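Local coordinates for protein alpha-Amylase (Thermotoga maritima, PDB 2B5D) that is a member of glycoside hydrolase family 57, built on a largely parallel beta-sheet surrounded by helices, at residues A[321-326]-A[365-370]. Sequence-based numbering, arbitrary orientation.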
loop_
_atom_site.group_PDB
_atom_site.type_symbol
_atom_site.label_atom_id
_atom_site.label_comp_id
_atom_site.label_asym_id
_atom_site.label_seq_id
_atom_site.Cartn_x
_atom_site.Cartn_y
_atom_site.Cartn_z
ATOM N N ARG A 321 -15.664 -26.337 36.796
ATOM C CA ARG A 321 -15.326 -27.367 37.771
ATOM C C ARG A 321 -13.968 -27.954 37.459
ATOM O O ARG A 321 -13.256 -28.382 38.354
ATOM C CB ARG A 321 -16.394 -28.463 37.811
ATOM C CG ARG A 321 -17.710 -28.036 38.455
ATOM C CD ARG A 321 -18.770 -29.139 38.300
ATOM N NE ARG A 321 -19.782 -29.051 39.350
ATOM C CZ ARG A 321 -20.881 -28.289 39.297
ATOM N NH1 ARG A 321 -21.140 -27.525 38.234
ATOM N NH2 ARG A 321 -21.735 -28.296 40.320
ATOM N N ASP A 322 -13.598 -27.996 36.191
ATOM C CA ASP A 322 -12.236 -28.369 35.865
ATOM C C ASP A 322 -11.247 -27.390 36.539
ATOM O O ASP A 322 -10.306 -27.793 37.222
ATOM C CB ASP A 322 -12.011 -28.355 34.363
ATOM C CG ASP A 322 -10.789 -29.101 33.974
ATOM O OD1 ASP A 322 -10.788 -30.319 34.171
ATOM O OD2 ASP A 322 -9.819 -28.520 33.456
ATOM N N PHE A 323 -11.461 -26.104 36.319
ATOM C CA PHE A 323 -10.551 -25.126 36.828
ATOM C C PHE A 323 -10.504 -25.128 38.368
ATOM O O PHE A 323 -9.399 -25.178 38.937
ATOM C CB PHE A 323 -10.820 -23.729 36.249
ATOM C CG PHE A 323 -9.605 -22.843 36.279
ATOM C CD1 PHE A 323 -8.434 -23.259 35.660
ATOM C CD2 PHE A 323 -9.632 -21.617 36.941
ATOM C CE1 PHE A 323 -7.319 -22.480 35.718
ATOM C CE2 PHE A 323 -8.520 -20.818 36.993
ATOM C CZ PHE A 323 -7.359 -21.236 36.374
ATOM N N LEU A 324 -11.688 -25.120 38.999
ATOM C CA LEU A 324 -11.825 -25.350 40.442
ATOM C C LEU A 324 -11.006 -26.527 40.964
ATOM O O LEU A 324 -10.179 -26.356 41.885
ATOM C CB LEU A 324 -13.279 -25.569 40.824
ATOM C CG LEU A 324 -13.554 -25.929 42.293
ATOM C CD1 LEU A 324 -13.637 -24.705 43.207
ATOM C CD2 LEU A 324 -14.843 -26.760 42.394
ATOM N N HIS A 325 -11.196 -27.713 40.377
ATOM C CA HIS A 325 -10.465 -28.883 40.819
ATOM C C HIS A 325 -8.981 -28.706 40.615
ATOM O O HIS A 325 -8.202 -29.072 41.471
ATOM C CB HIS A 325 -11.042 -30.217 40.237
ATOM C CG HIS A 325 -12.504 -30.401 40.548
ATOM N ND1 HIS A 325 -13.377 -31.078 39.718
ATOM C CD2 HIS A 325 -13.261 -29.918 41.569
ATOM C CE1 HIS A 325 -14.601 -31.015 40.218
ATOM N NE2 HIS A 325 -14.558 -30.313 41.339
ATOM N N LYS A 326 -8.565 -28.136 39.502
ATOM C CA LYS A 326 -7.126 -27.789 39.351
ATOM C C LYS A 326 -6.556 -26.814 40.425
ATOM O O LYS A 326 -5.429 -26.975 40.859
ATOM C CB LYS A 326 -6.858 -27.255 37.960
ATOM C CG LYS A 326 -6.994 -28.336 36.955
ATOM C CD LYS A 326 -7.004 -27.835 35.540
ATOM C CE LYS A 326 -6.252 -28.827 34.708
ATOM N NZ LYS A 326 -7.190 -29.880 34.243
ATOM N N LYS A 365 -18.479 -16.247 36.795
ATOM C CA LYS A 365 -19.496 -16.229 37.839
ATOM C C LYS A 365 -19.617 -17.614 38.476
ATOM O O LYS A 365 -19.743 -17.743 39.686
ATOM C CB LYS A 365 -20.844 -15.790 37.275
ATOM C CG LYS A 365 -21.923 -15.602 38.346
ATOM C CD LYS A 365 -23.278 -15.900 37.744
ATOM C CE LYS A 365 -24.392 -15.452 38.663
ATOM N NZ LYS A 365 -25.682 -15.830 38.040
ATOM N N ARG A 366 -19.559 -18.645 37.651
ATOM C CA ARG A 366 -19.674 -19.986 38.148
ATOM C C ARG A 366 -18.447 -20.372 38.934
ATOM O O ARG A 366 -18.568 -21.070 39.932
ATOM C CB ARG A 366 -19.995 -20.989 37.020
ATOM C CG ARG A 366 -21.471 -20.900 36.590
ATOM C CD ARG A 366 -22.485 -21.059 37.786
ATOM N NE ARG A 366 -22.412 -22.420 38.333
ATOM C CZ ARG A 366 -22.321 -22.724 39.622
ATOM N NH1 ARG A 366 -22.244 -23.996 39.988
ATOM N NH2 ARG A 366 -22.325 -21.763 40.548
ATOM N N PHE A 367 -17.278 -19.911 38.489
ATOM C CA PHE A 367 -16.033 -20.209 39.188
ATOM C C PHE A 367 -16.018 -19.527 40.539
ATOM O O PHE A 367 -15.574 -20.117 41.500
ATOM C CB PHE A 367 -14.816 -19.817 38.363
ATOM C CG PHE A 367 -13.511 -20.084 39.042
ATOM C CD1 PHE A 367 -13.004 -21.371 39.108
ATOM C CD2 PHE A 367 -12.758 -19.029 39.583
ATOM C CE1 PHE A 367 -11.759 -21.636 39.735
ATOM C CE2 PHE A 367 -11.519 -19.270 40.203
ATOM C CZ PHE A 367 -11.015 -20.582 40.290
ATOM N N PHE A 368 -16.521 -18.300 40.620
ATOM C CA PHE A 368 -16.586 -17.615 41.905
ATOM C C PHE A 368 -17.492 -18.362 42.868
ATOM O O PHE A 368 -17.104 -18.604 44.015
ATOM C CB PHE A 368 -17.037 -16.160 41.767
ATOM C CG PHE A 368 -15.990 -15.243 41.190
ATOM C CD1 PHE A 368 -14.665 -15.666 41.036
ATOM C CD2 PHE A 368 -16.319 -13.938 40.837
ATOM C CE1 PHE A 368 -13.707 -14.817 40.530
ATOM C CE2 PHE A 368 -15.356 -13.070 40.335
ATOM C CZ PHE A 368 -14.052 -13.508 40.183
ATOM N N GLU A 369 -18.673 -18.748 42.396
ATOM C CA GLU A 369 -19.650 -19.431 43.247
ATOM C C GLU A 369 -19.112 -20.763 43.754
ATOM O O GLU A 369 -19.330 -21.130 44.905
ATOM C CB GLU A 369 -21.005 -19.592 42.536
ATOM C CG GLU A 369 -21.705 -18.264 42.281
ATOM C CD GLU A 369 -22.972 -18.365 41.426
ATOM O OE1 GLU A 369 -23.117 -19.309 40.589
ATOM O OE2 GLU A 369 -23.843 -17.476 41.609
ATOM N N LEU A 370 -18.390 -21.465 42.889
ATOM C CA LEU A 370 -17.736 -22.716 43.241
ATOM C C LEU A 370 -16.631 -22.512 44.258
ATOM O O LEU A 370 -16.538 -23.280 45.223
ATOM C CB LEU A 370 -17.181 -23.370 41.991
ATOM C CG LEU A 370 -17.929 -24.522 41.301
ATOM C CD1 LEU A 370 -19.386 -24.710 41.743
ATOM C CD2 LEU A 370 -17.818 -24.328 39.816
#
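Helix 360-373, which rests on strand 3-11 of the central sheet in this family 57 glycoside hydrolase fold, packs its Phe367 and Leu370 on Phe323 and Leu324 of the longer helix 309-338. The short segments 321-326 and 365-370 run in roughly the same direction, axes 9.6 Å apart and crossing at -42°. On the inner side, CE1 of Phe367 touches CD2 of Phe323 at 3.5 Å. The rings meet obliquely, planes at 48° and centroids 5.3 Å apart. Phe367 has CG anti to its own backbone N (chi1 179°), which carries the ring across to helix 309-338, where the N of Leu324 meets its edge, close to the ring plane. Trp246 meets Phe323 edge-to-face, and Phe367 also touches Ile5 of strand 3-11. Further out, Leu324 and Leu370 cross at about a right angle, with CD2 of Leu324 4.0 Å from CG of Leu370. CD2 of Leu370 also rests on the aliphatic CG of Arg321. At the solvent-facing end, Arg321 NH1 and Arg366 NH1 come within 4.1 Å, and both form salt bridges to Glu317. The Arg366 chain bends at chi2 and chi3, and its NH2 makes a salt bridge with Glu369 OE1 (2.6 Å), arriving on the anti side of the carboxylate. No hydrogen bond joins the two segments directly: their contact is apolar inside, while outside the shared carboxylate of Glu317 probably holds the two guanidinium groups side by side.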